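Long-range contacts in glycoprotein (Chandipura virus, PDB 5MDM), which probably attaches the virus to host-cell receptors and, triggered by endosomal acidity, fuses the viral membrane with the endosomal membrane as a class III fusion protein: residues F41-P46 with W235-V240; T183-T188 with F204-H209. All coordinates share one frame; numbering follows the deposited sequence.

Interaction 1 (F41-P46 with W235-V240); sequences FLSSTP and WVSLDV
Ser43, Ser44 and Thr45 meet Trp235, Val236 and Ser237 where the edge strands of two antiparallel sheets come together, in what corresponds to the pleckstrin-homology-like domain of vesiculovirus glycoproteins. The two strand segments run at 140° to each other, so the backbones pair only briefly: Ser237 N donates to Ser44 O at 2.8 Å. Beside that bond, small hydroxyl side chains reach across to backbone carbonyls. Ser43 OG gives a bond of 2.7 Å to a lone pair of Ser237 O, lying in its carbonyl plane, and Thr45 OG1 reaches Trp235 O at 2.6 Å from a position tilted 26° from that plane. Serine and threonine suit these places because each short side chain carries a donor without forcing the strands apart.

Apolar groups close both ends. Phe41, its CG set between the backbone N and carbonyl carbon (chi1 61°), takes Leu238 CD1 over one ring face, 4.0 Å from the ring centroid, a CH-pi contact. At the other end Pro46, which has no N-H to satisfy, lays CD against the indole edge, 3.7 Å from Trp235 CE3.

Farther out, Arg225 binds Ser44 OG and Thr265 OG1 bonds to Thr45 OG1. The indole is itself fixed by Trp235 NE1, which donates to the backbone oxygen of Leu220.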
ATOM      1  N   PHE A  41      12.174 -24.781  18.086  1.00 55.64           N
ATOM      2  CA  PHE A  41      13.548 -24.704  17.611  1.00 66.02           C
ATOM      3  C   PHE A  41      13.871 -23.298  17.108  1.00 74.85           C
ATOM      4  O   PHE A  41      12.997 -22.600  16.589  1.00 75.31           O
ATOM      5  CB  PHE A  41      13.817 -25.759  16.532  1.00 55.26           C
ATOM      6  CG  PHE A  41      12.965 -25.616  15.310  1.00 58.54           C
ATOM      7  CD1 PHE A  41      13.430 -24.919  14.201  1.00 69.83           C
ATOM      8  CD2 PHE A  41      11.699 -26.188  15.260  1.00 63.66           C
ATOM      9  CE1 PHE A  41      12.642 -24.785  13.060  1.00 72.53           C
ATOM     10  CE2 PHE A  41      10.897 -26.055  14.121  1.00 65.76           C
ATOM     11  CZ  PHE A  41      11.373 -25.355  13.020  1.00 64.90           C
ATOM     12  N   LEU A  42      15.123 -22.876  17.288  1.00 69.98           N
ATOM     13  CA  LEU A  42      15.552 -21.568  16.808  1.00 61.05           C
ATOM     14  C   LEU A  42      15.548 -21.552  15.294  1.00 57.97           C
ATOM     15  O   LEU A  42      16.048 -22.474  14.653  1.00 69.83           O
ATOM     16  CB  LEU A  42      16.944 -21.230  17.316  1.00 55.88           C
ATOM     17  CG  LEU A  42      17.523 -19.888  16.884  1.00 56.25           C
ATOM     18  CD1 LEU A  42      16.635 -18.742  17.322  1.00 55.39           C
ATOM     19  CD2 LEU A  42      18.893 -19.729  17.478  1.00 74.75           C
ATOM     20  N   SER A  43      14.975 -20.507  14.719  1.00 56.20           N
ATOM     21  CA  SER A  43      14.857 -20.447  13.273  1.00 65.94           C
ATOM     22  C   SER A  43      15.116 -19.047  12.729  1.00 67.87           C
ATOM     23  O   SER A  43      15.500 -18.129  13.454  1.00 63.44           O
ATOM     24  CB  SER A  43      13.483 -20.959  12.827  1.00 66.05           C
ATOM     25  OG  SER A  43      13.324 -20.880  11.423  1.00 69.00           O
ATOM     26  N   SER A  44      14.901 -18.904  11.433  1.00 69.44           N
ATOM     27  CA  SER A  44      15.186 -17.670  10.742  1.00 64.75           C
ATOM     28  C   SER A  44      14.136 -17.544   9.655  1.00 66.98           C
ATOM     29  O   SER A  44      13.745 -18.542   9.053  1.00 67.89           O
ATOM     30  CB  SER A  44      16.591 -17.746  10.145  1.00 57.40           C
ATOM     31  OG  SER A  44      16.898 -16.599   9.381  1.00 88.11           O
ATOM     32  N   THR A  45      13.660 -16.331   9.409  1.00 61.99           N
ATOM     33  CA  THR A  45      12.666 -16.136   8.360  1.00 59.86           C
ATOM     34  C   THR A  45      12.931 -14.856   7.578  1.00 60.73           C
ATOM     35  O   THR A  45      13.296 -13.832   8.157  1.00 59.77           O
ATOM     36  CB  THR A  45      11.213 -16.177   8.916  1.00 60.93           C
ATOM     37  OG1 THR A  45      10.311 -16.543   7.868  1.00 65.52           O
ATOM     38  CG2 THR A  45      10.789 -14.844   9.506  1.00 55.42           C
ATOM     39  N   PRO A  46      12.776 -14.919   6.246  1.00 65.53           N
ATOM     40  CA  PRO A  46      13.020 -13.760   5.382  1.00 69.15           C
ATOM     41  C   PRO A  46      11.957 -12.682   5.574  1.00 68.58           C
ATOM     42  O   PRO A  46      10.766 -12.970   5.519  1.00 63.55           O
ATOM     43  CB  PRO A  46      12.943 -14.354   3.979  1.00 68.63           C
ATOM     44  CG  PRO A  46      12.086 -15.546   4.131  1.00 72.83           C
ATOM     45  CD  PRO A  46      12.397 -16.109   5.471  1.00 65.91           C
ATOM     46  N   TRP A 235       8.593 -19.121   4.440  1.00 70.34           N
ATOM     47  CA  TRP A 235       9.699 -20.048   4.656  1.00 70.52           C
ATOM     48  C   TRP A 235      10.400 -19.790   5.989  1.00 63.86           C
ATOM     49  O   TRP A 235      10.666 -18.648   6.360  1.00 65.77           O
ATOM     50  CB  TRP A 235      10.688 -19.913   3.492  1.00 66.10           C
ATOM     51  CG  TRP A 235      11.881 -20.808   3.524  1.00 64.33           C
ATOM     52  CD1 TRP A 235      12.033 -21.996   2.866  1.00 70.70           C
ATOM     53  CD2 TRP A 235      13.116 -20.570   4.208  1.00 63.11           C
ATOM     54  NE1 TRP A 235      13.276 -22.523   3.117  1.00 60.96           N
ATOM     55  CE2 TRP A 235      13.961 -21.665   3.936  1.00 65.02           C
ATOM     56  CE3 TRP A 235      13.586 -19.543   5.029  1.00 65.76           C
ATOM     57  CZ2 TRP A 235      15.251 -21.760   4.459  1.00 67.29           C
ATOM     58  CZ3 TRP A 235      14.868 -19.643   5.550  1.00 67.84           C
ATOM     59  CH2 TRP A 235      15.684 -20.742   5.260  1.00 61.98           C
ATOM     60  N   VAL A 236      10.689 -20.852   6.723  1.00 59.11           N
ATOM     61  CA  VAL A 236      11.523 -20.697   7.908  1.00 63.10           C
ATOM     62  C   VAL A 236      12.693 -21.655   7.799  1.00 64.40           C
ATOM     63  O   VAL A 236      12.592 -22.680   7.138  1.00 74.64           O
ATOM     64  CB  VAL A 236      10.753 -20.932   9.230  1.00 65.18           C
ATOM     65  CG1 VAL A 236       9.584 -19.958   9.348  1.00 50.33           C
ATOM     66  CG2 VAL A 236      10.283 -22.375   9.337  1.00 59.65           C
ATOM     67  N   SER A 237      13.808 -21.315   8.434  1.00 61.54           N
ATOM     68  CA  SER A 237      15.003 -22.133   8.339  1.00 53.99           C
ATOM     69  C   SER A 237      14.939 -23.299   9.316  1.00 71.62           C
ATOM     70  O   SER A 237      14.412 -23.166  10.420  1.00 70.51           O
ATOM     71  CB  SER A 237      16.241 -21.284   8.606  1.00 67.82           C
ATOM     72  OG  SER A 237      16.195 -20.742   9.909  1.00 68.62           O
ATOM     73  N   LEU A 238      15.478 -24.443   8.900  1.00 72.46           N
ATOM     74  CA  LEU A 238      15.510 -25.636   9.738  1.00 69.16           C
ATOM     75  C   LEU A 238      16.692 -26.504   9.345  1.00 77.09           C
ATOM     76  O   LEU A 238      16.754 -26.981   8.210  1.00 92.07           O
ATOM     77  CB  LEU A 238      14.220 -26.425   9.553  1.00 65.62           C
ATOM     78  CG  LEU A 238      14.144 -27.825  10.156  1.00 58.82           C
ATOM     79  CD1 LEU A 238      14.346 -27.766  11.653  1.00 55.52           C
ATOM     80  CD2 LEU A 238      12.799 -28.440   9.824  1.00 63.93           C
ATOM     81  N   ASP A 239      17.629 -26.715  10.267  1.00 69.53           N
ATOM     82  CA  ASP A 239      18.811 -27.525   9.946  1.00 93.43           C
ATOM     83  C   ASP A 239      18.622 -29.011  10.232  1.00 87.83           C
ATOM     84  O   ASP A 239      17.744 -29.406  11.009  1.00 80.91           O
ATOM     85  CB  ASP A 239      20.065 -27.013  10.655  1.00105.55           C
ATOM     86  CG  ASP A 239      19.957 -27.113  12.151  1.00127.95           C
ATOM     87  OD1 ASP A 239      18.831 -26.946  12.672  1.00141.77           O
ATOM     88  OD2 ASP A 239      20.995 -27.359  12.803  1.00133.61           O
ATOM     89  N   VAL A 240      19.463 -29.826   9.601  1.00 83.73           N
ATOM     90  CA  VAL A 240      19.346 -31.273   9.701  1.00 91.58           C
ATOM     91  C   VAL A 240      19.541 -31.752  11.131  1.00 92.05           C
ATOM     92  O   VAL A 240      19.117 -32.848  11.492  1.00100.46           O
ATOM     93  CB  VAL A 240      20.371 -31.966   8.809  1.00106.47           C
ATOM     94  CG1 VAL A 240      19.911 -33.378   8.477  1.00118.67           C
ATOM     95  CG2 VAL A 240      20.574 -31.161   7.543  1.00122.89           C
TER

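Interaction 2 (T183-T188 with F204-H209); sequences TPLTVT and FKSKYH. With SO4 (sulfate ion), chain G.
Leu185 CG stands opposite its own backbone N (chi1 -176°), which carries the isobutyl group from strand 180-192 to the turn at Ser206-His209; in Val187 the same setting of CG1 (chi1 174°) directs that methyl to Phe204. These side chains fill one side of an antiparallel beta hairpin, strands 180-192 and 202-205. Its regular pairing here is Thr188 with Lys205, a hydrogen-bonded pair: Thr188 N donates to Lys205 O at 2.9 Å, and Lys205 N returns a bond to Thr188 O of the same length. Beyond Lys205 the chain turns, and side chains take over from backbone pairing.

Leu185 suits this place because its two methyls can serve different neighbours. CD1 lies 3.5 Å from Tyr208 CD2 and also touches the aliphatic part of Lys207, while CD2 meets the imidazole at its edge, 3.8 Å from His209 CE1. Val187 CG1 approaches Phe204 CD1 at 3.8 Å. Lys207 in turn lays its CG over the centre of the Tyr208 ring. The geometry fits an ST turn, with Ser206 OG accepting from Tyr208 N, but that nitrogen is poorly placed in the model and the assignment is tentative.

On the outer side of the hairpin, Lys205 NZ forms a salt bridge with Glu38 and Thr188 OG1 bonds to Ser40, both on neighbouring strand 36-49. Phe230 packs against the rings of Phe204 and His209. Thr186 holds a sulfate, probably from the crystallisation liquor: its backbone N donates to sulfate O1 at 2.8 Å, and Thr186 OG1 binds sulfate O3 at 3.2 Å.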
ATOM      1  N   THR A 183      15.271 -12.655   9.984  1.00 67.14           N
ATOM      2  CA  THR A 183      15.165 -12.393  11.411  1.00 72.02           C
ATOM      3  C   THR A 183      15.083 -13.698  12.189  1.00 71.26           C
ATOM      4  O   THR A 183      14.488 -14.676  11.724  1.00 77.07           O
ATOM      5  CB  THR A 183      13.952 -11.517  11.764  1.00 72.11           C
ATOM      6  OG1 THR A 183      14.002 -11.188  13.158  1.00 84.53           O
ATOM      7  CG2 THR A 183      12.650 -12.253  11.490  1.00 64.71           C
ATOM      8  N   PRO A 184      15.703 -13.723  13.373  1.00 58.10           N
ATOM      9  CA  PRO A 184      15.585 -14.896  14.239  1.00 53.83           C
ATOM     10  C   PRO A 184      14.141 -15.072  14.694  1.00 64.17           C
ATOM     11  O   PRO A 184      13.378 -14.112  14.799  1.00 64.90           O
ATOM     12  CB  PRO A 184      16.507 -14.563  15.418  1.00 56.55           C
ATOM     13  CG  PRO A 184      16.683 -13.094  15.375  1.00 56.74           C
ATOM     14  CD  PRO A 184      16.600 -12.706  13.934  1.00 56.44           C
ATOM     15  N   LEU A 185      13.774 -16.311  14.969  1.00 63.12           N
ATOM     16  CA  LEU A 185      12.384 -16.650  15.156  1.00 52.35           C
ATOM     17  C   LEU A 185      12.326 -17.975  15.886  1.00 56.71           C
ATOM     18  O   LEU A 185      12.986 -18.931  15.495  1.00 68.37           O
ATOM     19  CB  LEU A 185      11.741 -16.797  13.779  1.00 56.13           C
ATOM     20  CG  LEU A 185      10.250 -17.071  13.688  1.00 61.69           C
ATOM     21  CD1 LEU A 185       9.496 -15.885  14.237  1.00 77.14           C
ATOM     22  CD2 LEU A 185       9.860 -17.327  12.251  1.00 52.51           C
ATOM     23  N   THR A 186      11.563 -18.038  16.965  1.00 58.13           N
ATOM     24  CA  THR A 186      11.278 -19.326  17.570  1.00 56.59           C
ATOM     25  C   THR A 186      10.112 -19.942  16.813  1.00 67.85           C
ATOM     26  O   THR A 186       9.028 -19.350  16.722  1.00 70.46           O
ATOM     27  CB  THR A 186      10.923 -19.204  19.055  1.00 58.15           C
ATOM     28  OG1 THR A 186      12.068 -18.749  19.780  1.00 60.49           O
ATOM     29  CG2 THR A 186      10.499 -20.546  19.611  1.00 55.67           C
ATOM     30  N   VAL A 187      10.352 -21.113  16.235  1.00 66.53           N
ATOM     31  CA  VAL A 187       9.293 -21.870  15.588  1.00 62.63           C
ATOM     32  C   VAL A 187       8.932 -23.037  16.488  1.00 64.42           C
ATOM     33  O   VAL A 187       9.806 -23.741  16.977  1.00 69.26           O
ATOM     34  CB  VAL A 187       9.710 -22.376  14.200  1.00 58.13           C
ATOM     35  CG1 VAL A 187       8.644 -23.289  13.629  1.00 55.49           C
ATOM     36  CG2 VAL A 187       9.946 -21.202  13.271  1.00 66.38           C
ATOM     37  N   THR A 188       7.639 -23.219  16.724  1.00 65.99           N
ATOM     38  CA  THR A 188       7.155 -24.262  17.614  1.00 58.68           C
ATOM     39  C   THR A 188       6.436 -25.355  16.842  1.00 66.41           C
ATOM     40  O   THR A 188       5.601 -25.079  15.977  1.00 79.13           O
ATOM     41  CB  THR A 188       6.189 -23.696  18.648  1.00 59.91           C
ATOM     42  OG1 THR A 188       6.861 -22.709  19.440  1.00 67.93           O
ATOM     43  CG2 THR A 188       5.673 -24.801  19.544  1.00 65.36           C
ATOM     44  N   PHE A 204       2.974 -26.226  12.640  1.00 64.58           N
ATOM     45  CA  PHE A 204       3.935 -25.189  12.995  1.00 63.31           C
ATOM     46  C   PHE A 204       3.272 -23.890  13.458  1.00 75.17           C
ATOM     47  O   PHE A 204       2.253 -23.466  12.908  1.00 75.67           O
ATOM     48  CB  PHE A 204       4.860 -24.888  11.817  1.00 62.18           C
ATOM     49  CG  PHE A 204       5.722 -26.038  11.417  1.00 68.53           C
ATOM     50  CD1 PHE A 204       6.879 -26.321  12.111  1.00 76.92           C
ATOM     51  CD2 PHE A 204       5.380 -26.835  10.345  1.00 72.75           C
ATOM     52  CE1 PHE A 204       7.679 -27.379  11.742  1.00 72.28           C
ATOM     53  CE2 PHE A 204       6.177 -27.892   9.971  1.00 66.47           C
ATOM     54  CZ  PHE A 204       7.325 -28.165  10.674  1.00 61.39           C
ATOM     55  N   LYS A 205       3.862 -23.267  14.473  1.00 53.51           N
ATOM     56  CA  LYS A 205       3.415 -21.971  14.959  1.00 66.35           C
ATOM     57  C   LYS A 205       4.633 -21.074  15.096  1.00 61.40           C
ATOM     58  O   LYS A 205       5.736 -21.549  15.355  1.00 64.31           O
ATOM     59  CB  LYS A 205       2.719 -22.115  16.316  1.00 55.03           C
ATOM     60  CG  LYS A 205       1.592 -23.126  16.307  1.00114.59           C
ATOM     61  CD  LYS A 205       1.278 -23.646  17.697  1.00107.39           C
ATOM     62  CE  LYS A 205       0.215 -24.734  17.623  1.00108.91           C
ATOM     63  NZ  LYS A 205      -0.224 -25.211  18.965  1.00109.38           N
ATOM     64  N   SER A 206       4.439 -19.777  14.906  1.00 52.03           N
ATOM     65  CA  SER A 206       5.466 -18.806  15.233  1.00 57.32           C
ATOM     66  C   SER A 206       4.768 -17.481  15.452  1.00 52.04           C
ATOM     67  O   SER A 206       3.567 -17.382  15.255  1.00 68.70           O
ATOM     68  CB  SER A 206       6.492 -18.692  14.114  1.00 52.01           C
ATOM     69  OG  SER A 206       6.064 -17.766  13.136  1.00 54.28           O
ATOM     70  N   LYS A 207       5.507 -16.457  15.854  1.00 61.51           N
ATOM     71  CA  LYS A 207       4.882 -15.164  16.105  1.00 55.37           C
ATOM     72  C   LYS A 207       4.353 -14.577  14.801  1.00 55.90           C
ATOM     73  O   LYS A 207       3.577 -13.623  14.804  1.00 76.00           O
ATOM     74  CB  LYS A 207       5.856 -14.201  16.809  1.00 63.68           C
ATOM     75  CG  LYS A 207       6.916 -13.552  15.924  1.00 52.49           C
ATOM     76  CD  LYS A 207       8.244 -13.513  16.645  1.00 68.91           C
ATOM     77  CE  LYS A 207       9.000 -12.218  16.408  1.00 73.85           C
ATOM     78  NZ  LYS A 207       8.835 -11.272  17.555  1.00 74.94           N
ATOM     79  N   TYR A 208       4.768 -15.181  13.691  1.00 54.56           N
ATOM     80  CA  TYR A 208       4.432 -14.708  12.357  1.00 59.44           C
ATOM     81  C   TYR A 208       3.598 -15.722  11.586  1.00 64.22           C
ATOM     82  O   TYR A 208       3.081 -15.424  10.512  1.00 69.84           O
ATOM     83  CB  TYR A 208       5.721 -14.475  11.582  1.00 62.93           C
ATOM     84  CG  TYR A 208       6.568 -13.352  12.107  1.00 64.55           C
ATOM     85  CD1 TYR A 208       5.997 -12.157  12.516  1.00 53.22           C
ATOM     86  CD2 TYR A 208       7.942 -13.483  12.180  1.00 69.49           C
ATOM     87  CE1 TYR A 208       6.776 -11.126  12.987  1.00 60.23           C
ATOM     88  CE2 TYR A 208       8.727 -12.457  12.652  1.00 71.89           C
ATOM     89  CZ  TYR A 208       8.138 -11.281  13.054  1.00 63.18           C
ATOM     90  OH  TYR A 208       8.914 -10.261  13.529  1.00 70.07           O
ATOM     91  N   HIS A 209       3.492 -16.930  12.122  1.00 61.34           N
ATOM     92  CA  HIS A 209       2.851 -18.018  11.402  1.00 59.45           C
ATOM     93  C   HIS A 209       1.780 -18.705  12.228  1.00 68.29           C
ATOM     94  O   HIS A 209       2.063 -19.316  13.254  1.00 68.15           O
ATOM     95  CB  HIS A 209       3.897 -19.026  10.949  1.00 54.61           C
ATOM     96  CG  HIS A 209       4.997 -18.414  10.143  1.00 59.32           C
ATOM     97  ND1 HIS A 209       6.186 -18.005  10.702  1.00 67.43           N
ATOM     98  CD2 HIS A 209       5.078 -18.121   8.825  1.00 67.37           C
ATOM     99  CE1 HIS A 209       6.960 -17.496   9.760  1.00 73.99           C
ATOM    100  NE2 HIS A 209       6.311 -17.554   8.612  1.00 74.50           N
TER
HETATM  101  S   SO4 G 501      10.281 -15.094  19.289  1.00 69.09           S
HETATM  102  O1  SO4 G 501      10.984 -15.481  18.069  1.00 80.52           O
HETATM  103  O2  SO4 G 501       8.863 -15.377  19.159  1.00 62.90           O
HETATM  104  O3  SO4 G 501      10.785 -15.854  20.430  1.00 77.16           O
HETATM  105  O4  SO4 G 501      10.491 -13.668  19.497  1.00 70.53           O

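In the fold
The two interactions meet in one sheet: strand 36-49 of interaction 1 and strand 180-192 of interaction 2 are neighbours in it, joined by backbone bonds such as Ser43 N to Leu185 O, and Val236 of interaction 1 packs with His209 of interaction 2. Interaction 1 is buried and brings together segments far apart in sequence, attaching a second, three-stranded sheet largely through hydroxyl-to-carbonyl bonds beside a single backbone one. Interaction 2 closes a local hairpin and is only partly buried: aliphatic and aromatic groups face inward, whereas threonine and lysine occupy the outer side, where a sulfate sits. As in related glycoproteins, the fusion domain is inserted between strands 36-49 and 180-192, close to interaction 1.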